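Side-chain contacts in CRISPR protein (Archaeoglobus fulgidus, PDB 4MJK), which probably serves as the Cas5 subunit of a type I-A CRISPR surveillance complex (Cascade), where Cas5 proteins hold the 5' end of the CRISPR RNA: residues R17-S22 with P26-P31; V40-A45 with I147-S152. One frame throughout, in Å; residues are numbered along the deposited sequence.

How the interactions relate
Interactions 1 and 2 follow one another along the chain and lie about 18 Å apart, centre to centre, within the same Cas5 family region. Interaction 1 is local, folding the loop ahead of helix 33-46 onto itself; interaction 2 takes that same helix, further along, to a loop more than a hundred residues later. The two also meet directly by packing. Arg17 NH2 lies 3.7 Å from Ser152 CB, and Pro31 CB is 3.8 Å from Ile150 CG2. Segment 147-152 therefore borders both the loop and the helix that follows it. No other protein chain of the assembly touches either contact.

Interaction 1: residues R17-S22 with P26-P31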
ATOM      1  N   ARG A  17       2.256   5.383  13.543  1.00 14.05           N
ATOM      2  CA  ARG A  17       3.502   5.108  14.247  1.00 16.37           C
ATOM      3  C   ARG A  17       3.376   5.053  15.779  1.00 18.92           C
ATOM      4  O   ARG A  17       4.329   4.691  16.470  1.00 17.78           O
ATOM      5  CB  ARG A  17       4.619   6.039  13.741  1.00 18.80           C
ATOM      6  CG  ARG A  17       5.007   5.708  12.296  1.00 18.59           C
ATOM      7  CD  ARG A  17       6.020   6.673  11.729  1.00 25.52           C
ATOM      8  NE  ARG A  17       5.364   7.869  11.232  1.00 27.72           N
ATOM      9  CZ  ARG A  17       5.525   8.352  10.006  1.00 34.35           C
ATOM     10  NH1 ARG A  17       6.354   7.745   9.163  1.00 31.05           N
ATOM     11  NH2 ARG A  17       4.872   9.452   9.629  1.00 30.98           N
ATOM     12  N   ILE A  18       2.187   5.356  16.305  1.00 16.61           N
ATOM     13  CA  ILE A  18       1.941   5.111  17.733  1.00 18.37           C
ATOM     14  C   ILE A  18       2.020   3.619  18.089  1.00 17.09           C
ATOM     15  O   ILE A  18       1.986   3.254  19.259  1.00 16.72           O
ATOM     16  CB  ILE A  18       0.611   5.725  18.265  1.00 20.13           C
ATOM     17  CG1 ILE A  18      -0.609   5.235  17.456  1.00 16.88           C
ATOM     18  CG2 ILE A  18       0.700   7.253  18.269  1.00 19.18           C
ATOM     19  CD1 ILE A  18      -1.967   5.738  18.022  1.00 15.64           C
ATOM     20  N   ALA A  19       2.140   2.759  17.080  1.00 15.39           N
ATOM     21  CA  ALA A  19       2.443   1.358  17.326  1.00 14.03           C
ATOM     22  C   ALA A  19       3.735   1.247  18.145  1.00 18.03           C
ATOM     23  O   ALA A  19       3.958   0.259  18.833  1.00 16.98           O
ATOM     24  CB  ALA A  19       2.587   0.607  15.998  1.00 16.48           C
ATOM     25  N   GLY A  20       4.583   2.270  18.070  1.00 19.44           N
ATOM     26  CA  GLY A  20       5.848   2.260  18.788  1.00 19.51           C
ATOM     27  C   GLY A  20       5.730   2.491  20.286  1.00 22.50           C
ATOM     28  O   GLY A  20       6.685   2.249  21.038  1.00 22.84           O
ATOM     29  N   LEU A  21       4.567   2.962  20.734  1.00 22.29           N
ATOM     30  CA  LEU A  21       4.365   3.235  22.163  1.00 22.52           C
ATOM     31  C   LEU A  21       4.244   1.941  22.961  1.00 22.99           C
ATOM     32  O   LEU A  21       3.799   0.924  22.441  1.00 18.51           O
ATOM     33  CB  LEU A  21       3.126   4.104  22.389  1.00 19.63           C
ATOM     34  CG  LEU A  21       3.093   5.484  21.725  1.00 20.13           C
ATOM     35  CD1 LEU A  21       1.728   6.118  21.939  1.00 20.47           C
ATOM     36  CD2 LEU A  21       4.202   6.397  22.257  1.00 21.87           C
ATOM     37  N   SER A  22       4.625   1.991  24.236  1.00 26.03           N
ATOM     38  CA  SER A  22       4.583   0.820  25.110  1.00 24.73           C
ATOM     39  C   SER A  22       3.169   0.323  25.395  1.00 26.88           C
ATOM     40  O   SER A  22       2.966  -0.864  25.641  1.00 28.48           O
ATOM     41  CB  SER A  22       5.261   1.142  26.442  1.00 28.82           C
ATOM     42  OG  SER A  22       4.764   2.378  26.945  1.00 34.05           O
ATOM     43  N   PRO A  26       1.980  -3.778  19.059  1.00 15.29           N
ATOM     44  CA  PRO A  26       3.195  -3.409  18.307  1.00 15.64           C
ATOM     45  C   PRO A  26       2.966  -3.294  16.800  1.00 15.20           C
ATOM     46  O   PRO A  26       3.867  -2.862  16.068  1.00 13.65           O
ATOM     47  CB  PRO A  26       4.170  -4.550  18.626  1.00 18.23           C
ATOM     48  CG  PRO A  26       3.285  -5.718  18.919  1.00 23.03           C
ATOM     49  CD  PRO A  26       2.036  -5.158  19.573  1.00 17.60           C
ATOM     50  N   SER A  27       1.785  -3.714  16.349  1.00 15.96           N
ATOM     51  CA  SER A  27       1.335  -3.500  14.971  1.00 14.85           C
ATOM     52  C   SER A  27      -0.197  -3.425  14.993  1.00 16.76           C
ATOM     53  O   SER A  27      -0.827  -3.779  15.998  1.00 13.87           O
ATOM     54  CB  SER A  27       1.803  -4.631  14.069  1.00 15.80           C
ATOM     55  OG  SER A  27       1.306  -5.871  14.536  1.00 21.57           O
ATOM     56  N   PHE A  28      -0.795  -2.951  13.908  1.00 13.60           N
ATOM     57  CA  PHE A  28      -2.228  -2.655  13.923  1.00 12.86           C
ATOM     58  C   PHE A  28      -2.928  -3.267  12.725  1.00 10.72           C
ATOM     59  O   PHE A  28      -2.540  -3.024  11.588  1.00  9.66           O
ATOM     60  CB  PHE A  28      -2.473  -1.146  13.866  1.00 10.51           C
ATOM     61  CG  PHE A  28      -2.056  -0.396  15.096  1.00 12.52           C
ATOM     62  CD1 PHE A  28      -2.504  -0.776  16.351  1.00 11.65           C
ATOM     63  CD2 PHE A  28      -1.218   0.714  14.991  1.00 12.37           C
ATOM     64  CE1 PHE A  28      -2.114  -0.074  17.488  1.00 11.21           C
ATOM     65  CE2 PHE A  28      -0.825   1.419  16.116  1.00 12.97           C
ATOM     66  CZ  PHE A  28      -1.274   1.027  17.365  1.00 13.17           C
ATOM     67  N   TYR A  29      -3.982  -4.033  12.968  1.00  9.09           N
ATOM     68  CA  TYR A  29      -4.863  -4.423  11.867  1.00 11.69           C
ATOM     69  C   TYR A  29      -5.609  -3.184  11.335  1.00 10.77           C
ATOM     70  O   TYR A  29      -5.811  -3.040  10.119  1.00 10.32           O
ATOM     71  CB  TYR A  29      -5.864  -5.491  12.322  1.00 10.89           C
ATOM     72  CG  TYR A  29      -5.266  -6.859  12.579  1.00 12.95           C
ATOM     73  CD1 TYR A  29      -4.992  -7.730  11.528  1.00 16.85           C
ATOM     74  CD2 TYR A  29      -5.006  -7.294  13.877  1.00 16.97           C
ATOM     75  CE1 TYR A  29      -4.458  -8.997  11.763  1.00 19.70           C
ATOM     76  CE2 TYR A  29      -4.478  -8.566  14.122  1.00 18.84           C
ATOM     77  CZ  TYR A  29      -4.205  -9.404  13.060  1.00 18.81           C
ATOM     78  OH  TYR A  29      -3.684 -10.656  13.279  1.00 23.47           O
ATOM     79  N   TYR A  30      -6.002  -2.278  12.237  1.00 10.12           N
ATOM     80  CA  TYR A  30      -6.781  -1.101  11.830  1.00 10.33           C
ATOM     81  C   TYR A  30      -6.232   0.213  12.358  1.00 10.60           C
ATOM     82  O   TYR A  30      -5.536   0.238  13.360  1.00 10.79           O
ATOM     83  CB  TYR A  30      -8.230  -1.219  12.313  1.00  8.66           C
ATOM     84  CG  TYR A  30      -9.001  -2.308  11.637  1.00 13.66           C
ATOM     85  CD1 TYR A  30      -9.458  -2.144  10.333  1.00 12.07           C
ATOM     86  CD2 TYR A  30      -9.273  -3.509  12.296  1.00 11.23           C
ATOM     87  CE1 TYR A  30     -10.161  -3.146   9.696  1.00 13.93           C
ATOM     88  CE2 TYR A  30      -9.978  -4.514  11.667  1.00 13.21           C
ATOM     89  CZ  TYR A  30     -10.428  -4.322  10.359  1.00 15.86           C
ATOM     90  OH  TYR A  30     -11.136  -5.314   9.701  1.00 14.23           O
ATOM     91  N   PRO A  31      -6.587   1.332  11.708  1.00 11.72           N
ATOM     92  CA  PRO A  31      -6.182   2.623  12.272  1.00 11.01           C
ATOM     93  C   PRO A  31      -6.744   2.772  13.681  1.00 10.10           C
ATOM     94  O   PRO A  31      -7.936   2.537  13.884  1.00 10.36           O
ATOM     95  CB  PRO A  31      -6.863   3.639  11.343  1.00 11.82           C
ATOM     96  CG  PRO A  31      -7.034   2.912  10.057  1.00  9.52           C
ATOM     97  CD  PRO A  31      -7.374   1.494  10.474  1.00 12.22           C
TER
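Pro26 meets Ala19 through its backbone rather than its ring: Pro26 O lies 3.7 Å from Ala19 CB, while the proline CB points away from 17-22. Ser27 likewise directs its CB outward, and a weak hydrogen bond links its OG with Arg80 NH1. Phe28 turns back inward and carries the contact. With CG beside its own backbone N (chi1 -68°), its ring reaches the short 3-10 turn 17-20 and meets it through CD2, CE2 and CZ. The foremost atom is CE2, 3.5 Å from Ala19 CB and 3.4 Å from Ala19 N, which approaches the ring obliquely. CZ lies 3.7 Å from Ala19 CA. Ile18 adds a looser apolar touch across the same ring corner, its CG1 being 4.1 Å from Phe28 CE2, with the two side chains crossing at about a right angle. Putting an alanine at Phe28 takes away the ring, which would probably leave a gap beside Ala19 and Ile18 and let the 3-10 turn shift. Phe28 O is hydrogen-bonded to Thr116 OG1. Beyond it, the carboxylate of Glu199 accepts hydrogen bonds from the backbone N atoms of Tyr29 and Tyr30. The contact packs the loop between strand 13-15 and helix 33-46 against itself, in the first strand-to-helix connection of the ferredoxin-like fold characteristic of Cas5 and other RAMP proteins.

Interaction 2: residues V40-A45 with I147-S152; sequences VAEAIA and IHRIGS
On helix 33-46, the side chains of Val40, Glu42 and Ala43 meet Ile147 and Arg149 of the loop that leads into strand 157-170. The apolar half centres on Ile147. Its CG1 branch, set beside its own backbone N, extends to the helix and ends with CD1 4.1 Å from Val40 CG2. Ala43 CB approaches the same branch nearer the backbone, 4.3 Å from Ile147 CG1, and also touches Ile143 of helix 141-144. Ala39, one residue before Val40, packs on Ile147 as well. In the ferredoxin-like fold of Cas5 proteins, helix 33-46 is the first helix and the 147-152 segment belongs to the connection from helix 141-144, which probably corresponds to the second helix of the fold, to strand 157-170, its fourth strand, so the contact joins the first beta-alpha-beta crossover to the end of the second. The polar half is the salt bridge between Glu42 and Arg149. Glu42 is extended, and its OE1 accepts a weak hydrogen bond from Arg149 NE at 3.2 Å, bent to 128° at the hydrogen. The carboxylate and guanidinium planes stand 70° apart, so the groups do not pair as a flat two-pronged bridge: OE1 comes in obliquely, while OE2 lies at the guanidinium edge, 3.8 Å from Arg149 NH2. A bend at chi2 (120°) turns the arginine chain, and the same guanidinium group also reaches its own loop, where NH1 gives Gly151 O a weak hydrogen bond of 2.9 Å. The backbone at Gly151 suits glycine, since a CB there would press on Ile150 O.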
ATOM      1  N   VAL A  40     -10.237  13.829  12.339  1.00 17.10           N
ATOM      2  CA  VAL A  40     -11.378  14.722  12.517  1.00 17.81           C
ATOM      3  C   VAL A  40     -10.898  16.074  13.070  1.00 19.90           C
ATOM      4  O   VAL A  40     -11.256  17.139  12.556  1.00 20.51           O
ATOM      5  CB  VAL A  40     -12.436  14.119  13.466  1.00 17.94           C
ATOM      6  CG1 VAL A  40     -13.637  15.074  13.605  1.00 21.68           C
ATOM      7  CG2 VAL A  40     -12.892  12.766  12.963  1.00 16.93           C
ATOM      8  N   ALA A  41     -10.079  16.021  14.116  1.00 20.47           N
ATOM      9  CA  ALA A  41      -9.568  17.232  14.749  1.00 21.60           C
ATOM     10  C   ALA A  41      -8.788  18.095  13.755  1.00 23.30           C
ATOM     11  O   ALA A  41      -8.987  19.308  13.691  1.00 23.09           O
ATOM     12  CB  ALA A  41      -8.695  16.881  15.954  1.00 20.10           C
ATOM     13  N   GLU A  42      -7.902  17.469  12.983  1.00 21.16           N
ATOM     14  CA  GLU A  42      -7.158  18.186  11.947  1.00 23.80           C
ATOM     15  C   GLU A  42      -8.082  18.847  10.926  1.00 27.49           C
ATOM     16  O   GLU A  42      -7.825  19.970  10.487  1.00 27.85           O
ATOM     17  CB  GLU A  42      -6.171  17.262  11.215  1.00 24.70           C
ATOM     18  CG  GLU A  42      -5.499  17.938  10.015  1.00 34.20           C
ATOM     19  CD  GLU A  42      -4.345  17.147   9.410  1.00 37.89           C
ATOM     20  OE1 GLU A  42      -4.227  15.933   9.675  1.00 40.79           O
ATOM     21  OE2 GLU A  42      -3.546  17.752   8.656  1.00 42.09           O
ATOM     22  N   ALA A  43      -9.143  18.147  10.531  1.00 22.53           N
ATOM     23  CA  ALA A  43     -10.065  18.683   9.529  1.00 26.99           C
ATOM     24  C   ALA A  43     -10.825  19.878  10.089  1.00 29.98           C
ATOM     25  O   ALA A  43     -11.137  20.829   9.367  1.00 28.42           O
ATOM     26  CB  ALA A  43     -11.021  17.616   9.056  1.00 24.31           C
ATOM     27  N   ILE A  44     -11.116  19.826  11.384  1.00 26.03           N
ATOM     28  CA  ILE A  44     -11.784  20.929  12.061  1.00 26.77           C
ATOM     29  C   ILE A  44     -10.852  22.135  12.186  1.00 34.45           C
ATOM     30  O   ILE A  44     -11.251  23.271  11.927  1.00 31.96           O
ATOM     31  CB  ILE A  44     -12.290  20.512  13.452  1.00 26.91           C
ATOM     32  CG1 ILE A  44     -13.430  19.496  13.323  1.00 26.57           C
ATOM     33  CG2 ILE A  44     -12.753  21.732  14.233  1.00 31.20           C
ATOM     34  CD1 ILE A  44     -13.832  18.858  14.653  1.00 26.12           C
ATOM     35  N   ALA A  45      -9.606  21.878  12.570  1.00 31.28           N
ATOM     36  CA  ALA A  45      -8.619  22.938  12.733  1.00 35.61           C
ATOM     37  C   ALA A  45      -8.361  23.684  11.428  1.00 40.68           C
ATOM     38  O   ALA A  45      -8.337  24.913  11.410  1.00 42.82           O
ATOM     39  CB  ALA A  45      -7.324  22.385  13.291  1.00 35.54           C
ATOM     40  N   ILE A 147     -11.939  14.792   5.345  1.00 18.76           N
ATOM     41  CA  ILE A 147     -10.840  13.969   5.829  1.00 17.48           C
ATOM     42  C   ILE A 147     -10.097  13.365   4.631  1.00 15.82           C
ATOM     43  O   ILE A 147     -10.707  12.647   3.831  1.00 14.97           O
ATOM     44  CB  ILE A 147     -11.367  12.870   6.747  1.00 20.35           C
ATOM     45  CG1 ILE A 147     -11.928  13.490   8.038  1.00 20.87           C
ATOM     46  CG2 ILE A 147     -10.263  11.848   7.062  1.00 17.38           C
ATOM     47  CD1 ILE A 147     -12.703  12.502   8.907  1.00 21.62           C
ATOM     48  N   HIS A 148      -8.792  13.646   4.518  1.00 14.34           N
ATOM     49  CA  HIS A 148      -7.980  13.197   3.376  1.00 19.09           C
ATOM     50  C   HIS A 148      -6.835  12.274   3.779  1.00 18.09           C
ATOM     51  O   HIS A 148      -6.174  11.683   2.918  1.00 14.05           O
ATOM     52  CB  HIS A 148      -7.380  14.386   2.614  1.00 21.00           C
ATOM     53  CG  HIS A 148      -8.404  15.353   2.102  1.00 26.32           C
ATOM     54  ND1 HIS A 148      -9.489  14.955   1.354  1.00 26.30           N
ATOM     55  CD2 HIS A 148      -8.506  16.696   2.230  1.00 30.54           C
ATOM     56  CE1 HIS A 148     -10.220  16.009   1.042  1.00 26.56           C
ATOM     57  NE2 HIS A 148      -9.643  17.083   1.563  1.00 30.87           N
ATOM     58  N   ARG A 149      -6.578  12.175   5.080  1.00 15.04           N
ATOM     59  CA  ARG A 149      -5.617  11.195   5.553  1.00 13.86           C
ATOM     60  C   ARG A 149      -5.960  10.674   6.938  1.00 15.07           C
ATOM     61  O   ARG A 149      -6.489  11.390   7.777  1.00 15.63           O
ATOM     62  CB  ARG A 149      -4.196  11.752   5.525  1.00 18.29           C
ATOM     63  CG  ARG A 149      -3.998  12.961   6.397  1.00 20.98           C
ATOM     64  CD  ARG A 149      -2.951  12.675   7.426  1.00 24.98           C
ATOM     65  NE  ARG A 149      -2.444  13.897   8.038  1.00 35.42           N
ATOM     66  CZ  ARG A 149      -1.303  13.962   8.714  1.00 35.08           C
ATOM     67  NH1 ARG A 149      -0.561  12.871   8.861  1.00 27.70           N
ATOM     68  NH2 ARG A 149      -0.911  15.113   9.245  1.00 38.70           N
ATOM     69  N   ILE A 150      -5.671   9.403   7.158  1.00 12.98           N
ATOM     70  CA  ILE A 150      -5.853   8.802   8.473  1.00 13.34           C
ATOM     71  C   ILE A 150      -4.571   8.060   8.805  1.00 12.33           C
ATOM     72  O   ILE A 150      -4.288   7.007   8.240  1.00 13.64           O
ATOM     73  CB  ILE A 150      -7.065   7.857   8.491  1.00 12.36           C
ATOM     74  CG1 ILE A 150      -8.343   8.661   8.211  1.00 10.64           C
ATOM     75  CG2 ILE A 150      -7.158   7.131   9.845  1.00 13.73           C
ATOM     76  CD1 ILE A 150      -9.576   7.812   7.965  1.00 11.35           C
ATOM     77  N   GLY A 151      -3.781   8.625   9.702  1.00 12.59           N
ATOM     78  CA  GLY A 151      -2.452   8.101   9.964  1.00 14.10           C
ATOM     79  C   GLY A 151      -1.431   9.069   9.405  1.00 15.77           C
ATOM     80  O   GLY A 151      -1.617  10.281   9.492  1.00 18.40           O
ATOM     81  N   SER A 152      -0.369   8.525   8.821  1.00 14.93           N
ATOM     82  CA  SER A 152       0.738   9.301   8.271  1.00 17.90           C
ATOM     83  C   SER A 152       0.301  10.072   7.033  1.00 19.36           C
ATOM     84  O   SER A 152      -0.763   9.803   6.476  1.00 15.43           O
ATOM     85  CB  SER A 152       1.856   8.357   7.845  1.00 20.30           C
ATOM     86  OG  SER A 152       1.460   7.633   6.682  1.00 16.86           O
TER